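Local coordinates for rhogap protein (Gallus gallus, PDB 1F7C) that switches off Rho-family GTPases, RhoA and Cdc42 among them, by speeding their hydrolysis of GTP, this chain being its RhoGAP (BH) domain, at residues Thr103-Leu108 and Gly181-Arg186. Numbering follows the deposited sequence.
Sequences TYLRML and GPTLLR
The guanidinium of Arg186 turns an edge to the backbone carbonyls of Leu105 and Leu108, both near its plane, each about 22° out of it. Arg106 O lies obliquely to the group and is too poorly angled for a hydrogen bond. The Arg106 guanidinium has Thr183 OG1 at its edge, near its plane. Arg186 NH2 donates both hydrogen bonds, to Leu108 O at 2.7 Å and to Leu105 O at 3.1 Å, the latter on a lone pair in the carbonyl plane. The side chain runs extended from CG to NE (chi3 -157°), which carries the group across from the loop after helix 173-184. A water donates to Leu105 O and to Thr183 O, linking the two helices.

Alongside this polar bridge, Thr183 CG2 packs against Arg106 CG (3.8 Å) and Leu105 CB (3.9 Å), while its OG1 is hydrogen-bonded to Val179 O, one turn earlier. Farther in, Leu105 CD1 meets Leu184 CD2 at 3.9 Å; Leu155 and Met156 of helix 146-164 border these leucines.

Within this all-helical RhoGAP domain, Thr183 sits about 11 Å, side chain to side chain, from the predicted arginine finger, Arg60. Chemically, Arg186 grips two carbonyls where the chain leaves helix 94-106, and its positive charge probably favours that C-terminus.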
ATOM      1  N   THR A 103       0.644  -2.179  -9.947  1.00 43.20           N
ATOM      2  CA  THR A 103       0.631  -1.361 -11.156  1.00 45.17           C
ATOM      3  C   THR A 103      -0.567  -0.405 -11.159  1.00 44.20           C
ATOM      4  O   THR A 103      -0.457   0.719 -11.646  1.00 44.99           O
ATOM      5  CB  THR A 103       0.627  -2.228 -12.445  1.00 44.67           C
ATOM      6  OG1 THR A 103      -0.606  -2.946 -12.544  1.00 50.14           O
ATOM      7  CG2 THR A 103       1.782  -3.217 -12.423  1.00 42.92           C
ATOM      8  N   TYR A 104      -1.701  -0.843 -10.610  1.00 42.54           N
ATOM      9  CA  TYR A 104      -2.880   0.016 -10.528  1.00 41.56           C
ATOM     10  C   TYR A 104      -2.536   1.252  -9.701  1.00 41.52           C
ATOM     11  O   TYR A 104      -2.984   2.356 -10.008  1.00 42.60           O
ATOM     12  CB  TYR A 104      -4.053  -0.701  -9.855  1.00 42.18           C
ATOM     13  CG  TYR A 104      -5.103   0.259  -9.318  1.00 44.16           C
ATOM     14  CD1 TYR A 104      -6.078   0.807 -10.154  1.00 46.12           C
ATOM     15  CD2 TYR A 104      -5.078   0.670  -7.986  1.00 47.13           C
ATOM     16  CE1 TYR A 104      -7.001   1.746  -9.679  1.00 44.83           C
ATOM     17  CE2 TYR A 104      -5.993   1.612  -7.497  1.00 47.58           C
ATOM     18  CZ  TYR A 104      -6.950   2.146  -8.351  1.00 46.97           C
ATOM     19  OH  TYR A 104      -7.831   3.096  -7.877  1.00 47.05           O
ATOM     20  N   LEU A 105      -1.754   1.054  -8.645  1.00 38.74           N
ATOM     21  CA  LEU A 105      -1.350   2.144  -7.772  1.00 39.66           C
ATOM     22  C   LEU A 105      -0.387   3.114  -8.454  1.00 41.58           C
ATOM     23  O   LEU A 105      -0.389   4.310  -8.161  1.00 41.52           O
ATOM     24  CB  LEU A 105      -0.714   1.591  -6.494  1.00 36.06           C
ATOM     25  CG  LEU A 105      -1.685   0.974  -5.485  1.00 37.08           C
ATOM     26  CD1 LEU A 105      -0.918   0.337  -4.337  1.00 35.69           C
ATOM     27  CD2 LEU A 105      -2.617   2.060  -4.965  1.00 33.88           C
ATOM     28  N   ARG A 106       0.437   2.596  -9.358  1.00 43.72           N
ATOM     29  CA  ARG A 106       1.386   3.428 -10.080  1.00 46.53           C
ATOM     30  C   ARG A 106       0.720   4.140 -11.267  1.00 47.36           C
ATOM     31  O   ARG A 106       1.304   5.042 -11.866  1.00 47.04           O
ATOM     32  CB  ARG A 106       2.567   2.577 -10.551  1.00 49.77           C
ATOM     33  CG  ARG A 106       3.426   2.060  -9.398  1.00 57.41           C
ATOM     34  CD  ARG A 106       4.836   1.720  -9.861  1.00 62.56           C
ATOM     35  NE  ARG A 106       4.870   0.553 -10.738  1.00 66.41           N
ATOM     36  CZ  ARG A 106       4.945  -0.704 -10.312  1.00 67.80           C
ATOM     37  NH1 ARG A 106       4.999  -0.965  -9.012  1.00 67.71           N
ATOM     38  NH2 ARG A 106       4.964  -1.700 -11.190  1.00 70.06           N
ATOM     39  N   MET A 107      -0.508   3.734 -11.584  1.00 47.41           N
ATOM     40  CA  MET A 107      -1.278   4.318 -12.681  1.00 48.66           C
ATOM     41  C   MET A 107      -2.176   5.466 -12.233  1.00 49.06           C
ATOM     42  O   MET A 107      -2.873   6.068 -13.049  1.00 49.93           O
ATOM     43  CB  MET A 107      -2.160   3.260 -13.339  1.00 49.11           C
ATOM     44  CG  MET A 107      -1.460   2.357 -14.323  1.00 52.40           C
ATOM     45  SD  MET A 107      -2.587   1.079 -14.905  1.00 58.38           S
ATOM     46  CE  MET A 107      -3.928   2.058 -15.610  1.00 52.80           C
ATOM     47  N   LEU A 108      -2.183   5.757 -10.938  1.00 48.10           N
ATOM     48  CA  LEU A 108      -3.011   6.844 -10.437  1.00 45.97           C
ATOM     49  C   LEU A 108      -2.401   8.167 -10.867  1.00 46.06           C
ATOM     50  O   LEU A 108      -1.178   8.324 -10.868  1.00 45.15           O
ATOM     51  CB  LEU A 108      -3.111   6.771  -8.917  1.00 43.34           C
ATOM     52  CG  LEU A 108      -3.867   5.539  -8.420  1.00 44.73           C
ATOM     53  CD1 LEU A 108      -3.789   5.460  -6.906  1.00 40.73           C
ATOM     54  CD2 LEU A 108      -5.317   5.604  -8.892  1.00 41.35           C
ATOM     55  N   GLY A 181       6.953   1.765  -0.293  1.00 30.51           N
ATOM     56  CA  GLY A 181       7.400   3.125  -0.056  1.00 31.67           C
ATOM     57  C   GLY A 181       7.452   3.930  -1.340  1.00 33.71           C
ATOM     58  O   GLY A 181       6.866   5.005  -1.416  1.00 32.74           O
ATOM     59  N   PRO A 182       8.132   3.429  -2.379  1.00 35.45           N
ATOM     60  CA  PRO A 182       8.223   4.156  -3.646  1.00 37.76           C
ATOM     61  C   PRO A 182       6.954   4.067  -4.489  1.00 38.08           C
ATOM     62  O   PRO A 182       6.806   4.793  -5.467  1.00 40.91           O
ATOM     63  CB  PRO A 182       9.416   3.497  -4.327  1.00 33.98           C
ATOM     64  CG  PRO A 182       9.250   2.081  -3.929  1.00 36.13           C
ATOM     65  CD  PRO A 182       8.900   2.172  -2.450  1.00 36.20           C
ATOM     66  N   THR A 183       6.041   3.186  -4.104  1.00 37.32           N
ATOM     67  CA  THR A 183       4.804   3.005  -4.846  1.00 36.80           C
ATOM     68  C   THR A 183       3.679   3.900  -4.351  1.00 37.27           C
ATOM     69  O   THR A 183       2.733   4.177  -5.090  1.00 38.92           O
ATOM     70  CB  THR A 183       4.316   1.549  -4.748  1.00 39.91           C
ATOM     71  OG1 THR A 183       5.369   0.664  -5.143  1.00 43.03           O
ATOM     72  CG2 THR A 183       3.108   1.329  -5.643  1.00 39.66           C
ATOM     73  N   LEU A 184       3.775   4.346  -3.103  1.00 36.45           N
ATOM     74  CA  LEU A 184       2.730   5.178  -2.519  1.00 37.98           C
ATOM     75  C   LEU A 184       3.122   6.644  -2.404  1.00 39.07           C
ATOM     76  O   LEU A 184       2.273   7.509  -2.193  1.00 38.23           O
ATOM     77  CB  LEU A 184       2.337   4.632  -1.141  1.00 36.48           C
ATOM     78  CG  LEU A 184       1.747   3.219  -1.116  1.00 34.64           C
ATOM     79  CD1 LEU A 184       1.282   2.920   0.290  1.00 35.27           C
ATOM     80  CD2 LEU A 184       0.582   3.100  -2.095  1.00 34.21           C
ATOM     81  N   LEU A 185       4.417   6.904  -2.531  1.00 42.26           N
ATOM     82  CA  LEU A 185       4.976   8.250  -2.473  1.00 45.53           C
ATOM     83  C   LEU A 185       5.892   8.362  -3.686  1.00 49.29           C
ATOM     84  O   LEU A 185       6.981   7.798  -3.679  1.00 51.07           O
ATOM     85  CB  LEU A 185       5.799   8.430  -1.200  1.00 42.18           C
ATOM     86  CG  LEU A 185       5.042   8.461   0.126  1.00 44.86           C
ATOM     87  CD1 LEU A 185       5.824   7.719   1.185  1.00 43.83           C
ATOM     88  CD2 LEU A 185       4.802   9.892   0.549  1.00 44.60           C
ATOM     89  N   ARG A 186       5.456   9.061  -4.732  1.00 52.66           N
ATOM     90  CA  ARG A 186       6.284   9.199  -5.925  1.00 57.36           C
ATOM     91  C   ARG A 186       7.294  10.322  -5.746  1.00 61.92           C
ATOM     92  O   ARG A 186       6.928  11.495  -5.757  1.00 62.94           O
ATOM     93  CB  ARG A 186       5.442   9.521  -7.164  1.00 57.57           C
ATOM     94  CG  ARG A 186       4.292   8.575  -7.490  1.00 58.75           C
ATOM     95  CD  ARG A 186       3.715   8.964  -8.850  1.00 60.13           C
ATOM     96  NE  ARG A 186       2.331   8.544  -9.085  1.00 62.49           N
ATOM     97  CZ  ARG A 186       1.902   7.284  -9.077  1.00 62.75           C
ATOM     98  NH1 ARG A 186       2.744   6.288  -8.833  1.00 64.12           N
ATOM     99  NH2 ARG A 186       0.631   7.018  -9.339  1.00 61.06           N
TER
HETATM  100  O   HOH W   1       0.135   5.602  -5.402  1.00 40.97           O